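PDB 3N08: UPF0098 protein CT_736 from Chlamydia trachomatis, which is of unknown function but probably binds phosphorylated or phospholipid-like ligands, as a bacterial homolog of phosphatidylethanolamine-binding protein and Raf kinase inhibitor protein. Local coordinates for residues 28-37 and 71-82; 4-12 and 141-149. All coordinates share one frame; numbering follows the deposited sequence. Where two conformers were deposited one is given.

Contact 1. Residues 28-37 and 71-82; sequences ISPPLSFSDV and LSPVVSNLAEGA
The ring of F34 leans against V75 and L78 because its CG stands anti to the carbonyl carbon (chi1 -60°), while S29, with OG between its N and carbonyl carbon (chi1 66°), brings that hydroxyl up to G81. F34 CD1 lies 3.9 Å from V75 CG1; CE1 has L78 CD1 at the ring edge, and CZ meets L71 CD1, whose side chain crosses at about a right angle. Strands 32-35 and 77-78 run antiparallel. L32 and L78 form the hydrogen-bonded pair, L78 N to L32 O at 2.8 Å and L32 N to L78 O at 2.9 Å. Beyond the non-hydrogen-bonded pair S33 and N77, F34 N donates almost straight (174°) to S76 O, which also lies in the plane of the F34 ring at its edge. At the other end the type II turn A79-A82 presents G81 N to S29 O (2.9 Å), with a weak second bond to S29 OG. That hydroxyl gives its proton to a water 2.7 Å from S29 OG, which bridges P30 O and A79 O, and accepts from a second water tied to A82 O. I28 CD1 packs on E80 CG at 3.8 Å, and E80 OE1 is hydrogen-bonded to Y21 OH. V37 rests on P73 in the S72-V75 turn. Strand 5-7 flanks strand 32-35 on the side away from 77-78, completing a three-stranded antiparallel sheet; L32 and F34 turn inward onto L46 and L44 of strand 43-50 and F112 and A114 of strand 108-117.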
# COMPACT_ATOMS: atom_id res chain seq x y z
N ILE B 28 -23.09 -0.02 8.59
CA ILE B 28 -22.87 0.48 7.24
C ILE B 28 -21.45 0.16 6.77
O ILE B 28 -20.56 -0.16 7.56
CB ILE B 28 -23.15 2.00 7.15
CG1 ILE B 28 -22.12 2.78 7.96
CG2 ILE B 28 -24.58 2.33 7.61
CD1 ILE B 28 -22.28 4.30 7.91
N SER B 29 -21.25 0.22 5.46
CA SER B 29 -19.95 -0.07 4.88
C SER B 29 -18.92 0.96 5.34
O SER B 29 -19.24 2.14 5.48
CB SER B 29 -20.07 -0.14 3.35
OG SER B 29 -20.39 1.13 2.81
N PRO B 30 -17.69 0.52 5.63
CA PRO B 30 -16.66 1.44 6.11
C PRO B 30 -16.11 2.30 4.98
O PRO B 30 -16.16 1.90 3.81
CB PRO B 30 -15.56 0.49 6.61
CG PRO B 30 -15.72 -0.74 5.71
CD PRO B 30 -17.21 -0.86 5.50
N PRO B 31 -15.56 3.47 5.34
CA PRO B 31 -14.90 4.30 4.33
C PRO B 31 -13.63 3.63 3.82
O PRO B 31 -12.90 3.00 4.58
CB PRO B 31 -14.57 5.59 5.10
CG PRO B 31 -14.39 5.13 6.50
CD PRO B 31 -15.36 3.98 6.70
N LEU B 32 -13.41 3.71 2.52
CA LEU B 32 -12.20 3.16 1.92
C LEU B 32 -11.66 4.13 0.90
O LEU B 32 -12.43 4.83 0.24
CB LEU B 32 -12.53 1.86 1.20
CG LEU B 32 -13.04 0.73 2.09
CD1 LEU B 32 -13.59 -0.41 1.23
CD2 LEU B 32 -11.90 0.20 2.97
N SER B 33 -10.35 4.15 0.76
CA SER B 33 -9.65 5.01 -0.20
C SER B 33 -8.74 4.19 -1.08
O SER B 33 -7.97 3.34 -0.60
CB SER B 33 -8.79 6.05 0.50
OG SER B 33 -9.59 6.95 1.23
N PHE B 34 -8.81 4.45 -2.37
CA PHE B 34 -7.94 3.84 -3.36
C PHE B 34 -6.97 4.92 -3.82
O PHE B 34 -7.39 6.05 -4.11
CB PHE B 34 -8.76 3.36 -4.56
CG PHE B 34 -9.81 2.34 -4.22
CD1 PHE B 34 -11.04 2.74 -3.69
CD2 PHE B 34 -9.59 0.99 -4.42
CE1 PHE B 34 -12.02 1.79 -3.38
CE2 PHE B 34 -10.57 0.06 -4.14
CZ PHE B 34 -11.78 0.45 -3.60
N SER B 35 -5.69 4.62 -3.88
CA SER B 35 -4.78 5.61 -4.43
C SER B 35 -3.64 4.92 -5.13
O SER B 35 -3.42 3.72 -5.00
CB SER B 35 -4.28 6.56 -3.35
OG SER B 35 -3.49 5.86 -2.41
N ASP B 36 -2.93 5.70 -5.92
CA ASP B 36 -1.81 5.22 -6.72
C ASP B 36 -2.27 4.10 -7.67
O ASP B 36 -1.56 3.14 -7.92
CB ASP B 36 -0.62 4.76 -5.85
CG ASP B 36 -0.09 5.85 -4.95
OD1 ASP B 36 -0.18 7.03 -5.34
OD2 ASP B 36 0.45 5.52 -3.87
N VAL B 37 -3.47 4.23 -8.20
CA VAL B 37 -3.98 3.26 -9.15
C VAL B 37 -3.23 3.43 -10.48
O VAL B 37 -3.09 4.55 -10.96
CB VAL B 37 -5.52 3.44 -9.37
CG1 VAL B 37 -6.04 2.48 -10.42
CG2 VAL B 37 -6.29 3.29 -8.06
N LEU B 71 -15.78 -0.67 -10.56
CA LEU B 71 -15.57 0.66 -10.01
C LEU B 71 -14.72 1.49 -10.95
O LEU B 71 -13.81 0.96 -11.59
CB LEU B 71 -14.83 0.56 -8.70
CG LEU B 71 -15.66 0.23 -7.49
CD1 LEU B 71 -14.73 -0.31 -6.41
CD2 LEU B 71 -16.44 1.46 -6.99
N SER B 72 -14.99 2.79 -11.00
CA SER B 72 -14.10 3.70 -11.72
C SER B 72 -12.69 3.67 -11.14
O SER B 72 -12.51 3.69 -9.94
CB SER B 72 -14.62 5.12 -11.62
OG SER B 72 -13.66 6.00 -12.15
N PRO B 73 -11.68 3.66 -12.01
CA PRO B 73 -10.31 3.65 -11.49
C PRO B 73 -9.91 4.97 -10.88
O PRO B 73 -8.85 5.00 -10.22
CB PRO B 73 -9.47 3.34 -12.74
CG PRO B 73 -10.34 3.72 -13.89
CD PRO B 73 -11.73 3.45 -13.46
N VAL B 74 -10.72 6.02 -11.05
CA VAL B 74 -10.48 7.29 -10.35
C VAL B 74 -11.45 7.52 -9.20
O VAL B 74 -11.59 8.64 -8.72
CB VAL B 74 -10.45 8.50 -11.34
CG1 VAL B 74 -9.37 8.28 -12.39
CG2 VAL B 74 -11.80 8.73 -12.01
N VAL B 75 -12.13 6.47 -8.74
CA VAL B 75 -13.17 6.65 -7.73
C VAL B 75 -12.64 7.33 -6.46
O VAL B 75 -13.36 8.06 -5.79
CB VAL B 75 -13.87 5.31 -7.40
CG1 VAL B 75 -12.96 4.38 -6.65
CG2 VAL B 75 -15.16 5.56 -6.61
N SER B 76 -11.38 7.10 -6.17
CA SER B 76 -10.69 7.69 -5.01
C SER B 76 -11.27 7.22 -3.67
O SER B 76 -10.76 6.28 -3.07
CB SER B 76 -10.68 9.22 -5.09
OG SER B 76 -9.68 9.76 -4.26
N ASN B 77 -12.33 7.84 -3.18
CA ASN B 77 -12.92 7.40 -1.92
C ASN B 77 -14.29 6.74 -2.10
O ASN B 77 -15.05 7.07 -3.03
CB ASN B 77 -13.00 8.59 -0.95
CG ASN B 77 -13.64 8.23 0.39
OD1 ASN B 77 -13.08 7.48 1.20
ND2 ASN B 77 -14.81 8.80 0.64
N LEU B 78 -14.57 5.76 -1.26
CA LEU B 78 -15.93 5.36 -0.97
C LEU B 78 -16.22 5.81 0.46
O LEU B 78 -15.59 5.34 1.41
CB LEU B 78 -16.11 3.85 -1.06
CG LEU B 78 -15.84 3.23 -2.44
CD1 LEU B 78 -15.94 1.72 -2.36
CD2 LEU B 78 -16.81 3.78 -3.49
N ALA B 79 -17.16 6.73 0.61
CA ALA B 79 -17.51 7.21 1.93
C ALA B 79 -18.31 6.14 2.66
O ALA B 79 -18.82 5.19 2.05
CB ALA B 79 -18.32 8.49 1.83
N GLU B 80 -18.41 6.26 3.97
CA GLU B 80 -19.11 5.26 4.76
C GLU B 80 -20.56 5.18 4.28
O GLU B 80 -21.20 6.20 4.04
CB GLU B 80 -19.04 5.57 6.26
CG GLU B 80 -19.73 6.86 6.67
CD GLU B 80 -19.65 7.13 8.17
OE1 GLU B 80 -18.76 6.58 8.84
OE2 GLU B 80 -20.51 7.90 8.66
N GLY B 81 -21.05 3.96 4.09
CA GLY B 81 -22.43 3.75 3.67
C GLY B 81 -22.79 4.41 2.34
O GLY B 81 -23.96 4.57 2.02
N ALA B 82 -21.80 4.74 1.54
CA ALA B 82 -22.09 5.54 0.36
C ALA B 82 -22.74 4.73 -0.75
O ALA B 82 -22.67 3.51 -0.82
CB ALA B 82 -20.83 6.23 -0.14
O HOH W 1 -18.15 2.39 1.99
O HOH W 2 -21.94 1.04 0.51
O HOH W 3 -7.81 8.42 -2.31

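Contact 2. Residues 4-12 and 141-149; sequences MQLTSQAFS and IATAELMGT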
# COMPACT_ATOMS: atom_id res chain seq x y z
N MET B 4 -0.20 0.67 -5.81
CA MET B 4 -1.58 0.96 -5.47
C MET B 4 -1.80 0.70 -4.00
O MET B 4 -1.31 -0.28 -3.46
CB MET B 4 -2.53 0.09 -6.30
CG MET B 4 -4.02 0.39 -6.06
SD MET B 4 -5.17 -0.46 -7.19
CE MET B 4 -4.95 -2.15 -6.68
N GLN B 5 -2.61 1.56 -3.37
CA GLN B 5 -2.94 1.47 -1.96
C GLN B 5 -4.44 1.35 -1.77
O GLN B 5 -5.24 1.93 -2.52
CB GLN B 5 -2.51 2.75 -1.27
CG GLN B 5 -1.06 3.05 -1.39
CD GLN B 5 -0.71 4.23 -0.51
OE1 GLN B 5 -0.98 4.22 0.69
NE2 GLN B 5 -0.19 5.28 -1.10
N LEU B 6 -4.81 0.63 -0.71
CA LEU B 6 -6.17 0.58 -0.22
C LEU B 6 -6.09 0.83 1.27
O LEU B 6 -5.46 0.06 2.01
CB LEU B 6 -6.78 -0.78 -0.49
CG LEU B 6 -8.20 -0.92 0.05
CD1 LEU B 6 -9.16 0.03 -0.63
CD2 LEU B 6 -8.68 -2.35 -0.04
N THR B 7 -6.70 1.93 1.71
CA THR B 7 -6.64 2.35 3.10
C THR B 7 -8.02 2.76 3.57
O THR B 7 -8.94 2.86 2.78
CB THR B 7 -5.65 3.50 3.32
OG1 THR B 7 -6.02 4.61 2.50
CG2 THR B 7 -4.23 3.05 2.97
N SER B 8 -8.15 3.00 4.87
CA SER B 8 -9.36 3.49 5.46
C SER B 8 -9.03 4.53 6.50
O SER B 8 -8.14 4.34 7.33
CB SER B 8 -10.17 2.37 6.09
OG SER B 8 -11.31 2.89 6.74
N GLN B 9 -9.76 5.65 6.47
CA GLN B 9 -9.64 6.65 7.52
C GLN B 9 -10.10 6.11 8.87
O GLN B 9 -9.75 6.66 9.91
CB GLN B 9 -10.44 7.91 7.17
CG GLN B 9 -10.00 8.59 5.89
CD GLN B 9 -11.10 9.40 5.21
OE1 GLN B 9 -12.30 9.17 5.42
NE2 GLN B 9 -10.69 10.37 4.39
N ALA B 10 -10.85 5.01 8.86
CA ALA B 10 -11.47 4.47 10.05
C ALA B 10 -10.56 3.52 10.83
O ALA B 10 -10.80 3.28 12.03
CB ALA B 10 -12.79 3.78 9.71
N PHE B 11 -9.56 2.93 10.18
CA PHE B 11 -8.68 1.97 10.86
C PHE B 11 -7.46 1.71 10.02
O PHE B 11 -7.52 1.70 8.79
CB PHE B 11 -9.37 0.63 11.18
CG PHE B 11 -9.90 -0.09 9.98
CD1 PHE B 11 -11.13 0.24 9.44
CD2 PHE B 11 -9.17 -1.11 9.40
CE1 PHE B 11 -11.61 -0.45 8.31
CE2 PHE B 11 -9.65 -1.78 8.29
CZ PHE B 11 -10.85 -1.46 7.74
N SER B 12 -6.35 1.46 10.72
CA SER B 12 -5.10 1.08 10.09
C SER B 12 -4.96 -0.44 10.03
O SER B 12 -5.71 -1.17 10.69
CB SER B 12 -3.93 1.69 10.86
OG SER B 12 -3.97 3.10 10.79
N ILE B 141 -3.70 -6.03 -13.08
CA ILE B 141 -2.42 -5.36 -13.24
C ILE B 141 -1.81 -4.94 -11.91
O ILE B 141 -0.60 -4.73 -11.85
CB ILE B 141 -2.51 -4.19 -14.25
CG1 ILE B 141 -3.44 -3.08 -13.78
CG2 ILE B 141 -2.89 -4.74 -15.64
CD1 ILE B 141 -3.51 -1.91 -14.79
N ALA B 142 -2.61 -4.88 -10.85
CA ALA B 142 -2.08 -4.56 -9.52
C ALA B 142 -3.09 -4.98 -8.48
O ALA B 142 -4.28 -5.08 -8.77
CB ALA B 142 -1.81 -3.06 -9.40
N THR B 143 -2.60 -5.17 -7.26
CA THR B 143 -3.47 -5.49 -6.16
C THR B 143 -3.04 -4.66 -4.95
O THR B 143 -1.93 -4.10 -4.93
CB THR B 143 -3.42 -7.00 -5.86
OG1 THR B 143 -4.49 -7.40 -4.99
CG2 THR B 143 -2.07 -7.38 -5.28
N ALA B 144 -3.93 -4.56 -3.98
CA ALA B 144 -3.63 -3.98 -2.69
C ALA B 144 -4.48 -4.65 -1.63
O ALA B 144 -5.49 -5.30 -1.93
CB ALA B 144 -3.86 -2.48 -2.71
N GLU B 145 -4.08 -4.53 -0.38
CA GLU B 145 -4.73 -5.25 0.71
C GLU B 145 -4.80 -4.37 1.95
O GLU B 145 -3.83 -3.69 2.28
CB GLU B 145 -3.94 -6.51 1.05
CG GLU B 145 -4.40 -7.29 2.29
CD GLU B 145 -3.48 -8.49 2.61
OE1 GLU B 145 -3.19 -9.30 1.71
OE2 GLU B 145 -3.06 -8.60 3.77
N LEU B 146 -5.94 -4.43 2.62
CA LEU B 146 -6.14 -3.82 3.93
C LEU B 146 -6.78 -4.89 4.81
O LEU B 146 -7.49 -5.74 4.32
CB LEU B 146 -7.05 -2.60 3.79
CG LEU B 146 -7.48 -1.94 5.10
CD1 LEU B 146 -6.30 -1.28 5.85
CD2 LEU B 146 -8.53 -0.87 4.77
N MET B 147 -6.49 -4.87 6.10
CA MET B 147 -7.14 -5.79 7.03
C MET B 147 -7.49 -5.02 8.27
O MET B 147 -6.75 -4.17 8.71
CB MET B 147 -6.20 -6.96 7.36
CG MET B 147 -6.87 -8.04 8.25
SD MET B 147 -6.66 -7.79 10.07
CE MET B 147 -4.97 -8.46 10.24
N GLY B 148 -8.67 -5.30 8.83
CA GLY B 148 -9.03 -4.83 10.16
C GLY B 148 -9.69 -5.94 10.94
O GLY B 148 -10.18 -6.89 10.34
N THR B 149 -9.74 -5.81 12.26
CA THR B 149 -10.31 -6.86 13.08
C THR B 149 -11.66 -6.43 13.67
O THR B 149 -11.98 -5.24 13.77
CB THR B 149 -9.36 -7.25 14.22
OG1 THR B 149 -9.14 -6.12 15.07
CG2 THR B 149 -8.04 -7.74 13.68
O HOH W 4 0.05 -2.90 -3.84
O HOH W 5 -3.53 -1.31 3.00
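Apolar packing joins M4, L6 and F11 to A142, A144, L146 and G148. M4 sends its chain out with CG anti to N (chi1 -177°) and bends at chi3, which lays CE over the backbone of strand 141-149, 3.6 Å from T143 C, and near the CB atoms of A142 and A144. L6 CB faces A144 CB at 4.0 Å; the L6 and L146 side chains cross at about a right angle, L6 CD2 meeting L146 CB. L146 CD2 then reaches both S8 CB and the F11 ring, 3.8 Å from F11 CE2. S8 CB also lies over one face of that ring, offset toward the rim. The ring sits close on the chain at G148, where F11 CE2 is 3.6 Å from G148 CA. M147 O lies at the ring edge, in its plane.

Polar links between the two backbones run through water: one donates to M4 O and T143 O, another to L6 O (2.6 Å) and E145 O. Within 4-12, S8 OG accepts from A10 N in an ST turn and donates to P31 O.

Strands 5-7 and 141-149 run nearly parallel, at 21° and 5.7 Å between axes, yet belong to different sheets. They form a water-bridged seam that closes one edge between the small sheet and the large one, with L6 pointing in to L46 and F112, consistent with the beta sandwich of the PEBP fold.

The centres of contacts 1 and 2 lie 10 Å apart, and the two contacts meet through neighbouring strands 5-7 and 32-35, where S33 N approaches T7 O at 2.8 Å. Contact 1 links 32-35 to edge strand 77-78 within the small antiparallel sheet; contact 2 carries the opposite edge, 5-7, onto strand 140-150 of the larger mixed sheet. Along the chain the order is 4-12, 28-37, 71-82 and 141-149, so contact 1 is nested inside the loop that contact 2 closes. The N-terminal and C-terminal parts are thereby brought together on one side of the layered beta fold. Strands 43-50 and 108-117 receive inward side chains of both contacts (L32 and F34; L6), and 108-117 also neighbours 140-150 in the large sheet.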